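Side-chain contacts in NUDIX hydrolase (Nitrosomonas europaea, PDB 2B0V), which probably hydrolyses phosphate anhydride bonds in nucleoside di- and triphosphates, and perhaps in thiamine diphosphate, with magnesium as cofactor: residues I72-C77 / T83-T88; G40-G45 / I49-R54; E25-P28 / A32-L35; E116-Q121 / L128-I133. All blocks are in the same frame, centred on the assembly; numbering follows the deposited sequence. Where two conformers were deposited one is given.

Followed from the N terminus, the four contacts come one after another, and none encloses or crosses another. Interaction 3 closes first, as the short loop of a hairpin between strands 20-26 and 34-36. Interaction 2 then brings helix 48-60 back against the chain leaving strand 39-41. Interaction 1 closes the long hairpin of strands 62-77 and 82-96, and interaction 4 folds helix 128-137 against helix 114-119. Interactions 1, 2 and 3 all reach one mixed sheet. Y84 of interaction 1 packs on H41 of interaction 2, while helix 128-137 of interaction 4 meets both hairpins, with Y73 beside C132 and L35 beside V129. Interactions 2 and 4 lie on opposite sides of the chain's centre.

Interaction 1 (I72-C77 / T83-T88); sequences IYHWTC and TYLRFT
I72 and F87 show how neighbouring antiparallel strands fit bump into hollow. The CG2 methyl of I72 rests over the middle of the F87 ring, 4.2 Å from its centroid, and also meets L85, whose CD1 is 3.5 Å from I72 CG2 in one of the two L85 conformers. Along the same face T83 CG2 abuts the edge of the H74 imidazole, and beyond it the hydroxyls of T76 and T83 join in a hydrogen bond, OG1 to OG1 2.7 Å. On the other face W75 and Y84 interlock. With CG placed between the backbone N and the carbonyl carbon (chi1 88°), the W75 indole swings across the strand and lies over Y84 CB, which is 3.4 Å from W75 CZ3. The two aromatic systems are slid apart, their planes at 26°, so they barely overlap; R86 CB closes up on the indole edge, 3.6 Å from W75 CZ3, and C77 CB meets the edge of the Y84 ring. Backbone hydrogen bonds pair Y73 with R86 and W75 with Y84. Helix 128-137 packs on the face of Y73, W75 and R86, with Y73 OH bonded to D135, while strand 8-17 continues the sheet beside 83-88.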
loop_
_atom_site.group_PDB
_atom_site.type_symbol
_atom_site.label_atom_id
_atom_site.label_comp_id
_atom_site.label_asym_id
_atom_site.label_seq_id
_atom_site.Cartn_x
_atom_site.Cartn_y
_atom_site.Cartn_z
ATOM N N ILE A 72 11.453 -2.396 -2.053
ATOM C CA ILE A 72 10.995 -2.227 -3.440
ATOM C C ILE A 72 10.912 -3.603 -4.065
ATOM O O ILE A 72 11.906 -4.322 -4.079
ATOM C CB ILE A 72 12.016 -1.364 -4.212
ATOM C CG1 ILE A 72 12.181 -0.010 -3.497
ATOM C CG2 ILE A 72 11.554 -1.166 -5.697
ATOM C CD1 ILE A 72 13.353 0.855 -4.068
ATOM N N TYR A 73 9.729 -3.946 -4.553
ATOM C CA TYR A 73 9.456 -5.335 -4.990
ATOM C C TYR A 73 9.209 -5.373 -6.461
ATOM O O TYR A 73 8.378 -4.621 -6.963
ATOM C CB TYR A 73 8.209 -5.921 -4.233
ATOM C CG TYR A 73 8.399 -5.849 -2.724
ATOM C CD1 TYR A 73 9.009 -6.915 -2.028
ATOM C CD2 TYR A 73 8.048 -4.702 -2.007
ATOM C CE1 TYR A 73 9.219 -6.844 -0.645
ATOM C CE2 TYR A 73 8.291 -4.619 -0.625
ATOM C CZ TYR A 73 8.895 -5.698 0.033
ATOM O OH TYR A 73 9.138 -5.618 1.379
ATOM N N HIS A 74 9.954 -6.227 -7.153
ATOM C CA HIS A 74 9.895 -6.280 -8.599
ATOM C C HIS A 74 9.374 -7.665 -8.942
ATOM O O HIS A 74 10.057 -8.654 -8.734
ATOM C CB HIS A 74 11.333 -6.031 -9.129
ATOM C CG HIS A 74 11.476 -6.137 -10.618
ATOM N ND1 HIS A 74 12.706 -6.125 -11.236
ATOM C CD2 HIS A 74 10.559 -6.300 -11.598
ATOM C CE1 HIS A 74 12.544 -6.236 -12.541
ATOM N NE2 HIS A 74 11.252 -6.381 -12.788
ATOM N N TRP A 75 8.147 -7.741 -9.431
ATOM C CA TRP A 75 7.604 -9.065 -9.766
ATOM C C TRP A 75 6.633 -9.038 -10.914
ATOM O O TRP A 75 6.178 -7.976 -11.316
ATOM C CB TRP A 75 6.979 -9.681 -8.532
ATOM C CG TRP A 75 5.597 -9.320 -8.344
ATOM C CD1 TRP A 75 4.491 -10.116 -8.564
ATOM C CD2 TRP A 75 5.114 -8.067 -7.914
ATOM N NE1 TRP A 75 3.355 -9.417 -8.291
ATOM C CE2 TRP A 75 3.696 -8.154 -7.890
ATOM C CE3 TRP A 75 5.735 -6.869 -7.549
ATOM C CZ2 TRP A 75 2.890 -7.094 -7.504
ATOM C CZ3 TRP A 75 4.934 -5.803 -7.148
ATOM C CH2 TRP A 75 3.523 -5.916 -7.138
ATOM N N THR A 76 6.326 -10.216 -11.451
ATOM C CA THR A 76 5.336 -10.339 -12.509
ATOM C C THR A 76 4.163 -11.164 -12.012
ATOM O O THR A 76 4.346 -12.236 -11.452
ATOM C CB THR A 76 5.938 -10.983 -13.763
ATOM O OG1 THR A 76 7.064 -10.193 -14.163
ATOM C CG2 THR A 76 4.898 -11.023 -14.893
ATOM N N CYS A 77 2.975 -10.603 -12.169
ATOM C CA CYS A 77 1.755 -11.275 -11.821
ATOM C C CYS A 77 1.439 -12.213 -12.982
ATOM O O CYS A 77 1.169 -11.749 -14.089
ATOM C CB CYS A 77 0.657 -10.232 -11.636
ATOM S SG CYS A 77 -0.960 -10.983 -11.450
ATOM N N THR A 83 4.226 -6.848 -15.158
ATOM C CA THR A 83 5.363 -6.654 -14.237
ATOM C C THR A 83 5.196 -5.359 -13.460
ATOM O O THR A 83 4.839 -4.319 -14.004
ATOM C CB THR A 83 6.733 -6.682 -14.970
ATOM O OG1 THR A 83 6.851 -7.940 -15.642
ATOM C CG2 THR A 83 7.896 -6.583 -13.989
ATOM N N TYR A 84 5.478 -5.440 -12.170
ATOM C CA TYR A 84 5.272 -4.322 -11.281
ATOM C C TYR A 84 6.556 -4.021 -10.534
ATOM O O TYR A 84 7.358 -4.927 -10.294
ATOM C CB TYR A 84 4.211 -4.674 -10.226
ATOM C CG TYR A 84 2.837 -4.882 -10.781
ATOM C CD1 TYR A 84 1.979 -3.793 -10.994
ATOM C CD2 TYR A 84 2.387 -6.163 -11.100
ATOM C CE1 TYR A 84 0.682 -3.991 -11.521
ATOM C CE2 TYR A 84 1.092 -6.369 -11.622
ATOM C CZ TYR A 84 0.263 -5.286 -11.824
ATOM O OH TYR A 84 -0.995 -5.507 -12.344
ATOM N N LEU A 85 6.719 -2.745 -10.204
ATOM C CA LEU A 85 7.754 -2.311 -9.294
ATOM C C LEU A 85 7.047 -1.549 -8.160
ATOM O O LEU A 85 6.603 -0.401 -8.351
ATOM C CB LEU A 85 8.745 -1.404 -10.052
ATOM C CG LEU A 85 10.016 -1.051 -9.316
ATOM C CD1 LEU A 85 10.886 -2.277 -8.963
ATOM C CD2 LEU A 85 10.809 -0.073 -10.210
ATOM N N ARG A 86 6.941 -2.205 -6.993
ATOM C CA ARG A 86 6.146 -1.687 -5.899
ATOM C C ARG A 86 7.044 -1.064 -4.861
ATOM O O ARG A 86 7.808 -1.773 -4.193
ATOM C CB ARG A 86 5.351 -2.808 -5.213
ATOM C CG ARG A 86 4.616 -2.338 -3.926
ATOM C CD ARG A 86 4.008 -3.568 -3.152
ATOM N NE ARG A 86 2.551 -3.618 -3.330
ATOM C CZ ARG A 86 1.652 -3.984 -2.418
ATOM N NH1 ARG A 86 1.991 -4.362 -1.202
ATOM N NH2 ARG A 86 0.364 -3.924 -2.736
ATOM N N PHE A 87 6.963 0.264 -4.725
ATOM C CA PHE A 87 7.706 0.961 -3.648
ATOM C C PHE A 87 6.842 0.979 -2.424
ATOM O O PHE A 87 5.762 1.544 -2.485
ATOM C CB PHE A 87 7.944 2.404 -4.050
ATOM C CG PHE A 87 8.990 2.559 -5.141
ATOM C CD1 PHE A 87 10.286 3.011 -4.823
ATOM C CD2 PHE A 87 8.667 2.244 -6.482
ATOM C CE1 PHE A 87 11.269 3.140 -5.840
ATOM C CE2 PHE A 87 9.642 2.369 -7.518
ATOM C CZ PHE A 87 10.938 2.813 -7.195
ATOM N N THR A 88 7.352 0.414 -1.315
ATOM C CA THR A 88 6.511 0.245 -0.109
ATOM C C THR A 88 7.109 1.134 0.964
ATOM O O THR A 88 8.326 1.133 1.173
ATOM C CB THR A 88 6.546 -1.214 0.340
ATOM O OG1 THR A 88 6.151 -2.040 -0.765
ATOM C CG2 THR A 88 5.589 -1.404 1.472
#

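Interaction 2 (G40-G45 / I49-R54); sequences GHLEPG and IQACSR
L42 and A51 mark the nearest approach of the two backbones, 5.9 Å from CA to CA, where the chain that has left strand 39-41 doubles back into helix 48-60. Here L42 CD1 rests on the A51 methyl, CD1 to CB 3.7 Å. R54 contributes more to the contact than any other residue. Its chain runs extended through CG and CD and then bends at chi3 (55°), which lays the guanidinium flat beneath the E43 carboxylate. The two planes are 10° apart, with E43 CD over the centre of the guanidinium. The salt bridge from E43 OE2 to R54 NH1, at 3.5 Å, is therefore one of charge alone, since no N-H points at the oxygen. In its own plane the guanidinium uses NH2 to reach H41 O at 3.1 Å, a bent bond of 140° at the hydrogen. E46 and E58 form further salt bridges with R54. A leucine in place of R54 would probably leave E43 without its stacked cation and H41 O without this donor. Sequence, family and geometry agree on the Nudix box, the loop-helix-loop motif that in this family generally supplies glutamates to a divalent metal.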
loop_
_atom_site.group_PDB
_atom_site.type_symbol
_atom_site.label_atom_id
_atom_site.label_comp_id
_atom_site.label_asym_id
_atom_site.label_seq_id
_atom_site.Cartn_x
_atom_site.Cartn_y
_atom_site.Cartn_z
ATOM N N GLY A 40 -1.527 1.566 -5.030
ATOM C CA GLY A 40 -2.014 1.875 -6.377
ATOM C C GLY A 40 -0.905 2.303 -7.306
ATOM O O GLY A 40 0.265 2.319 -6.925
ATOM N N HIS A 41 -1.287 2.668 -8.524
ATOM C CA HIS A 41 -0.311 3.010 -9.536
ATOM C C HIS A 41 0.188 4.441 -9.399
ATOM O O HIS A 41 -0.601 5.350 -9.130
ATOM C CB HIS A 41 -0.961 2.879 -10.900
ATOM C CG HIS A 41 -1.077 1.469 -11.371
ATOM N ND1 HIS A 41 -1.805 0.515 -10.692
ATOM C CD2 HIS A 41 -0.564 0.850 -12.459
ATOM C CE1 HIS A 41 -1.740 -0.632 -11.344
ATOM N NE2 HIS A 41 -0.991 -0.455 -12.417
ATOM N N LEU A 42 1.481 4.654 -9.620
ATOM C CA LEU A 42 2.019 5.997 -9.798
ATOM C C LEU A 42 1.302 6.677 -10.967
ATOM O O LEU A 42 1.131 6.061 -12.028
ATOM C CB LEU A 42 3.518 5.897 -10.129
ATOM C CG LEU A 42 4.216 7.255 -10.299
ATOM C CD1 LEU A 42 4.303 7.899 -8.913
ATOM C CD2 LEU A 42 5.606 6.990 -10.827
ATOM N N GLU A 43 0.936 7.944 -10.790
ATOM C CA GLU A 43 0.291 8.776 -11.845
ATOM C C GLU A 43 1.285 9.849 -12.311
ATOM O O GLU A 43 2.214 10.181 -11.579
ATOM C CB GLU A 43 -0.977 9.431 -11.289
ATOM C CG GLU A 43 -2.007 8.408 -10.880
ATOM C CD GLU A 43 -3.250 9.046 -10.307
ATOM O OE1 GLU A 43 -3.261 10.293 -10.137
ATOM O OE2 GLU A 43 -4.224 8.307 -10.037
ATOM N N PRO A 44 1.139 10.364 -13.554
ATOM C CA PRO A 44 2.094 11.426 -13.930
ATOM C C PRO A 44 2.016 12.642 -12.999
ATOM O O PRO A 44 0.983 12.884 -12.385
ATOM C CB PRO A 44 1.647 11.838 -15.337
ATOM C CG PRO A 44 0.820 10.712 -15.847
ATOM C CD PRO A 44 0.216 10.021 -14.658
ATOM N N GLY A 45 3.122 13.369 -12.900
ATOM C CA GLY A 45 3.116 14.651 -12.199
ATOM C C GLY A 45 3.240 14.554 -10.694
ATOM O O GLY A 45 2.938 15.528 -9.987
ATOM N N ILE A 49 6.792 9.185 -3.235
ATOM C CA ILE A 49 6.334 9.333 -1.848
ATOM C C ILE A 49 4.934 9.976 -1.777
ATOM O O ILE A 49 4.053 9.553 -0.983
ATOM C CB ILE A 49 7.354 10.139 -1.012
ATOM C CG1 ILE A 49 8.599 9.274 -0.820
ATOM C CG2 ILE A 49 6.788 10.421 0.362
ATOM C CD1 ILE A 49 9.795 10.014 -0.210
ATOM N N GLN A 50 4.731 11.016 -2.580
ATOM C CA GLN A 50 3.404 11.653 -2.603
ATOM C C GLN A 50 2.325 10.732 -3.180
ATOM O O GLN A 50 1.177 10.771 -2.700
ATOM C CB GLN A 50 3.440 13.018 -3.290
ATOM C CG GLN A 50 4.260 14.064 -2.475
ATOM C CD GLN A 50 3.627 14.349 -1.119
ATOM O OE1 GLN A 50 3.979 13.759 -0.095
ATOM N NE2 GLN A 50 2.651 15.239 -1.111
ATOM N N ALA A 51 2.682 9.869 -4.129
ATOM C CA ALA A 51 1.727 8.865 -4.667
ATOM C C ALA A 51 1.280 7.974 -3.535
ATOM O O ALA A 51 0.102 7.592 -3.448
ATOM C CB ALA A 51 2.413 8.008 -5.700
ATOM N N CYS A 52 2.234 7.601 -2.682
ATOM C CA CYS A 52 1.924 6.736 -1.547
ATOM C C CYS A 52 0.908 7.424 -0.616
ATOM O O CYS A 52 -0.073 6.814 -0.223
ATOM C CB CYS A 52 3.200 6.339 -0.808
ATOM S SG CYS A 52 2.847 5.142 0.546
ATOM N N SER A 53 1.154 8.694 -0.287
ATOM C CA SER A 53 0.239 9.398 0.595
ATOM C C SER A 53 -1.124 9.552 -0.063
ATOM O O SER A 53 -2.152 9.454 0.632
ATOM C CB SER A 53 0.801 10.760 0.953
ATOM O OG SER A 53 2.007 10.585 1.675
ATOM N N ARG A 54 -1.141 9.811 -1.363
ATOM C CA ARG A 54 -2.398 9.988 -2.108
ATOM C C ARG A 54 -3.199 8.693 -2.024
ATOM O O ARG A 54 -4.396 8.724 -1.752
ATOM C CB ARG A 54 -2.123 10.314 -3.558
ATOM C CG ARG A 54 -3.393 10.325 -4.409
ATOM C CD ARG A 54 -3.129 10.701 -5.864
ATOM N NE ARG A 54 -2.115 9.852 -6.503
ATOM C CZ ARG A 54 -2.310 8.582 -6.851
ATOM N NH1 ARG A 54 -3.479 7.986 -6.614
ATOM N NH2 ARG A 54 -1.331 7.899 -7.437
HETATM O O HOH W 1 -3.331 5.669 -9.083
#

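Interaction 3 (E25-P28 / A32-L35); sequences EEIP and AIKL
The planar carboxylate of E25 ends a chain that reaches across to I33 and L35 through its methylenes: E25 CB lies 3.7 Å from I33 CG2, and E25 CG touches L35 CD1. The contact is the loop end of a beta hairpin, strand 20-26 returning as strand 34-36, and the flat groups of E25 and E26 find their charged partners beyond it. E25 OE1 forms a salt bridge with R108, while E26 OE2 takes both a salt bridge from R125 and a hydrogen bond from N36. On the face of E26 and K34, E26 CG comes against K34 O. The puckered ring of P28 turns CD and CG to the aliphatic part of K34, crossing it at about a right angle, with P28 CD 3.9 Å from K34 CG.

Beyond the last bridged pair, where the chain is already turn, two partly exposed isoleucines cross obliquely. In I27 CG1 stands anti to the carbonyl carbon (chi1 -58°), which sends it to I33 CG1 at 3.9 Å, while CG2, anti to the backbone N, lies against A32 O. An alanine at I27 would remove both branches, and is likely to leave I33 CG1 without this apolar partner across the hairpin and a gap beside the A32 carbonyl. Strand 106-113 lies along the other side of 25-28, where V107 also touches I27. The pairing itself rests on E26 and K34, whose backbones exchange two bonds, E26 N to K34 O at 2.8 Å and K34 N to E26 O at 2.7 Å, the second nearly in line with the E26 carbonyl.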
loop_
_atom_site.group_PDB
_atom_site.type_symbol
_atom_site.label_atom_id
_atom_site.label_comp_id
_atom_site.label_asym_id
_atom_site.label_seq_id
_atom_site.Cartn_x
_atom_site.Cartn_y
_atom_site.Cartn_z
ATOM N N GLU A 25 -10.110 -4.052 2.215
ATOM C CA GLU A 25 -10.775 -5.103 1.451
ATOM C C GLU A 25 -11.303 -4.440 0.190
ATOM O O GLU A 25 -11.971 -3.407 0.245
ATOM C CB GLU A 25 -11.900 -5.746 2.270
ATOM C CG GLU A 25 -11.310 -6.430 3.496
ATOM C CD GLU A 25 -12.339 -7.092 4.401
ATOM O OE1 GLU A 25 -13.511 -6.641 4.431
ATOM O OE2 GLU A 25 -11.951 -8.083 5.052
ATOM N N GLU A 26 -10.948 -5.013 -0.953
ATOM C CA GLU A 26 -11.196 -4.369 -2.242
ATOM C C GLU A 26 -11.620 -5.411 -3.274
ATOM O O GLU A 26 -11.356 -6.607 -3.121
ATOM C CB GLU A 26 -9.932 -3.638 -2.726
ATOM C CG GLU A 26 -8.756 -4.602 -3.010
ATOM C CD GLU A 26 -7.453 -3.853 -3.236
ATOM O OE1 GLU A 26 -7.389 -2.641 -2.875
ATOM O OE2 GLU A 26 -6.510 -4.492 -3.759
ATOM N N ILE A 27 -12.324 -4.943 -4.295
ATOM C CA ILE A 27 -12.733 -5.821 -5.389
ATOM C C ILE A 27 -12.048 -5.261 -6.637
ATOM O O ILE A 27 -12.562 -4.313 -7.245
ATOM C CB ILE A 27 -14.255 -5.837 -5.542
ATOM C CG1 ILE A 27 -14.902 -6.293 -4.227
ATOM C CG2 ILE A 27 -14.656 -6.731 -6.698
ATOM C CD1 ILE A 27 -16.434 -6.263 -4.230
ATOM N N PRO A 28 -10.877 -5.827 -7.009
ATOM C CA PRO A 28 -10.092 -5.286 -8.144
ATOM C C PRO A 28 -10.724 -5.535 -9.505
ATOM O O PRO A 28 -10.525 -4.745 -10.446
ATOM C CB PRO A 28 -8.755 -6.055 -8.066
ATOM C CG PRO A 28 -8.751 -6.732 -6.746
ATOM C CD PRO A 28 -10.204 -6.977 -6.385
ATOM N N ALA A 32 -14.859 -10.736 -6.518
ATOM C CA ALA A 32 -14.110 -11.323 -5.389
ATOM C C ALA A 32 -13.440 -10.273 -4.523
ATOM O O ALA A 32 -12.710 -9.419 -5.030
ATOM C CB ALA A 32 -13.062 -12.305 -5.892
ATOM N N ILE A 33 -13.675 -10.369 -3.215
ATOM C CA ILE A 33 -13.011 -9.514 -2.245
ATOM C C ILE A 33 -11.573 -9.977 -1.953
ATOM O O ILE A 33 -11.311 -11.155 -1.664
ATOM C CB ILE A 33 -13.824 -9.372 -0.932
ATOM C CG1 ILE A 33 -15.201 -8.758 -1.224
ATOM C CG2 ILE A 33 -13.111 -8.469 0.114
ATOM C CD1 ILE A 33 -16.171 -8.726 -0.008
ATOM N N LYS A 34 -10.653 -9.006 -1.999
ATOM C CA LYS A 34 -9.251 -9.263 -1.739
ATOM C C LYS A 34 -8.784 -8.330 -0.631
ATOM O O LYS A 34 -9.339 -7.232 -0.463
ATOM C CB LYS A 34 -8.394 -9.027 -2.999
ATOM C CG LYS A 34 -8.761 -9.908 -4.217
ATOM C CD LYS A 34 -8.530 -11.404 -3.922
ATOM C CE LYS A 34 -8.986 -12.259 -5.094
ATOM N NZ LYS A 34 -8.695 -13.719 -4.860
ATOM N N LEU A 35 -7.807 -8.772 0.136
ATOM C CA LEU A 35 -7.143 -7.933 1.154
ATOM C C LEU A 35 -5.810 -7.381 0.612
ATOM O O LEU A 35 -5.032 -8.095 -0.040
ATOM C CB LEU A 35 -6.853 -8.811 2.371
ATOM C CG LEU A 35 -6.435 -8.097 3.646
ATOM C CD1 LEU A 35 -7.615 -7.268 4.180
ATOM C CD2 LEU A 35 -5.945 -9.153 4.678
#

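Interaction 4 (E116-Q121 / L128-I133); sequences EIRAKQ and LVMQCI
M130, modelled as selenomethionine, reaches the helix facing it by a kinked path: CG stands anti to the backbone N (chi1 -169°), and the chain then bends at both chi2 and chi3, which brings SE up to R118 and I117. The selenium lies 4.0 Å from R118 CG and 4.1 Å from I117 CG2. Q121 is bent as well, at chi2 (131°), and its amide comes across M130 at about a right angle, with OE1 3.5 Å from M130 CG. The other end of that amide turns back on its own segment. Q121 NE2 donates to R118 O at 3.1 Å, nearly in the amide plane and onto a lone pair of the carbonyl. R118 O accepts from Q121 N too, but it is the NE2 bond that holds the amide in its turn against M130.

About a turn past M130, I133 meets I117 tip to tip, CD1 to CD1 3.8 Å, and the CG2 branch of I117 also comes close to I133 CD1. Strand 20-26 lies beneath both, since I117 touches Y21 and L23 and I133 touches Y21. H124, in the connection between the helices, packs on M130 and donates from NE2 to I117 O. The hydrogen bonds thus stay within 116-121 and its connection, and even Q121 OE1 comes nearest to M130 at a methylene. What passes directly between the helices is dispersion: the apolar, polarisable end of the M130 side chain and the isoleucine methyls gain from close fit, with no charge pair or side-chain hydrogen bond to set their direction.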
loop_
_atom_site.group_PDB
_atom_site.type_symbol
_atom_site.label_atom_id
_atom_site.label_comp_id
_atom_site.label_asym_id
_atom_site.label_seq_id
_atom_site.Cartn_x
_atom_site.Cartn_y
_atom_site.Cartn_z
ATOM N N GLU A 116 -4.938 -12.381 12.017
ATOM C CA GLU A 116 -6.055 -12.237 11.094
ATOM C C GLU A 116 -5.557 -12.171 9.654
ATOM O O GLU A 116 -6.152 -12.765 8.731
ATOM C CB GLU A 116 -6.874 -10.980 11.428
ATOM C CG GLU A 116 -7.626 -11.074 12.803
ATOM C CD GLU A 116 -8.167 -9.716 13.397
ATOM O OE1 GLU A 116 -7.727 -8.572 13.094
ATOM O OE2 GLU A 116 -9.093 -9.790 14.244
ATOM N N ILE A 117 -4.471 -11.421 9.459
ATOM C CA ILE A 117 -3.897 -11.291 8.119
ATOM C C ILE A 117 -3.427 -12.658 7.622
ATOM O O ILE A 117 -3.747 -13.079 6.496
ATOM C CB ILE A 117 -2.730 -10.267 8.131
ATOM C CG1 ILE A 117 -3.271 -8.871 8.468
ATOM C CG2 ILE A 117 -2.025 -10.195 6.776
ATOM C CD1 ILE A 117 -2.161 -7.874 8.898
ATOM N N ARG A 118 -2.706 -13.399 8.470
ATOM C CA ARG A 118 -2.228 -14.730 8.066
ATOM C C ARG A 118 -3.379 -15.666 7.734
ATOM O O ARG A 118 -3.299 -16.400 6.756
ATOM C CB ARG A 118 -1.302 -15.364 9.112
ATOM C CG ARG A 118 0.003 -14.659 9.311
ATOM C CD ARG A 118 0.852 -15.386 10.366
ATOM N NE ARG A 118 2.092 -14.675 10.666
ATOM C CZ ARG A 118 2.619 -14.520 11.885
ATOM N NH1 ARG A 118 2.029 -15.020 12.972
ATOM N NH2 ARG A 118 3.757 -13.848 12.016
ATOM N N ALA A 119 -4.491 -15.584 8.485
ATOM C CA ALA A 119 -5.610 -16.510 8.276
ATOM C C ALA A 119 -6.377 -16.169 6.998
ATOM O O ALA A 119 -7.171 -16.957 6.506
ATOM C CB ALA A 119 -6.532 -16.496 9.496
ATOM N N LYS A 120 -6.115 -14.979 6.463
ATOM C CA LYS A 120 -6.793 -14.513 5.258
ATOM C C LYS A 120 -5.886 -14.603 4.028
ATOM O O LYS A 120 -6.170 -13.988 3.006
ATOM C CB LYS A 120 -7.310 -13.092 5.475
ATOM C CG LYS A 120 -8.666 -13.102 6.146
ATOM C CD LYS A 120 -9.209 -11.691 6.230
ATOM C CE LYS A 120 -10.691 -11.724 6.429
ATOM N NZ LYS A 120 -11.037 -12.417 7.677
ATOM N N GLN A 121 -4.783 -15.352 4.155
ATOM C CA GLN A 121 -3.761 -15.456 3.114
ATOM C C GLN A 121 -4.355 -15.795 1.743
ATOM O O GLN A 121 -3.964 -15.181 0.736
ATOM C CB GLN A 121 -2.688 -16.487 3.517
ATOM C CG GLN A 121 -1.296 -16.188 2.987
ATOM C CD GLN A 121 -0.168 -16.254 4.078
ATOM O OE1 GLN A 121 1.008 -16.030 3.775
ATOM N NE2 GLN A 121 -0.537 -16.552 5.327
ATOM N N LEU A 128 2.713 -10.145 -2.146
ATOM C CA LEU A 128 3.389 -8.998 -1.539
ATOM C C LEU A 128 2.704 -8.450 -0.302
ATOM O O LEU A 128 3.336 -7.744 0.515
ATOM C CB LEU A 128 3.589 -7.875 -2.560
ATOM C CG LEU A 128 4.308 -8.191 -3.869
ATOM C CD1 LEU A 128 4.651 -6.845 -4.461
ATOM C CD2 LEU A 128 5.556 -9.088 -3.677
ATOM N N VAL A 129 1.414 -8.772 -0.163
ATOM C CA VAL A 129 0.665 -8.280 0.998
ATOM C C VAL A 129 1.347 -8.810 2.237
ATOM O O VAL A 129 1.640 -8.055 3.191
ATOM C CB VAL A 129 -0.811 -8.717 0.958
ATOM C CG1 VAL A 129 -1.523 -8.219 2.183
ATOM C CG2 VAL A 129 -1.473 -8.115 -0.276
HETATM N N MSE A 130 1.617 -10.119 2.241
HETATM C CA MSE A 130 2.281 -10.702 3.386
HETATM C C MSE A 130 3.764 -10.325 3.426
HETATM O O MSE A 130 4.312 -9.997 4.494
HETATM C CB MSE A 130 2.097 -12.240 3.359
HETATM C CG MSE A 130 2.505 -12.948 4.615
HETATM SE SE MSE A 130 1.110 -12.657 5.984
HETATM C CE MSE A 130 2.191 -11.452 6.988
ATOM N N GLN A 131 4.422 -10.350 2.269
ATOM C CA GLN A 131 5.883 -10.122 2.255
ATOM C C GLN A 131 6.229 -8.730 2.781
ATOM O O GLN A 131 7.199 -8.563 3.557
ATOM C CB GLN A 131 6.483 -10.309 0.855
ATOM C CG GLN A 131 8.034 -10.324 0.869
ATOM C CD GLN A 131 8.574 -11.436 1.762
ATOM O OE1 GLN A 131 9.340 -11.203 2.700
ATOM N NE2 GLN A 131 8.105 -12.625 1.527
ATOM N N CYS A 132 5.464 -7.717 2.359
ATOM C CA CYS A 132 5.714 -6.311 2.771
ATOM C C CYS A 132 5.634 -6.179 4.302
ATOM O O CYS A 132 6.409 -5.485 4.951
ATOM C CB CYS A 132 4.743 -5.361 2.031
ATOM S SG CYS A 132 5.036 -5.250 0.212
ATOM N N ILE A 133 4.667 -6.884 4.885
ATOM C CA ILE A 133 4.527 -6.874 6.360
ATOM C C ILE A 133 5.682 -7.593 7.049
ATOM O O ILE A 133 6.208 -7.107 8.045
ATOM C CB ILE A 133 3.165 -7.508 6.787
ATOM C CG1 ILE A 133 2.044 -6.557 6.389
ATOM C CG2 ILE A 133 3.128 -7.782 8.300
ATOM C CD1 ILE A 133 0.626 -7.186 6.414
#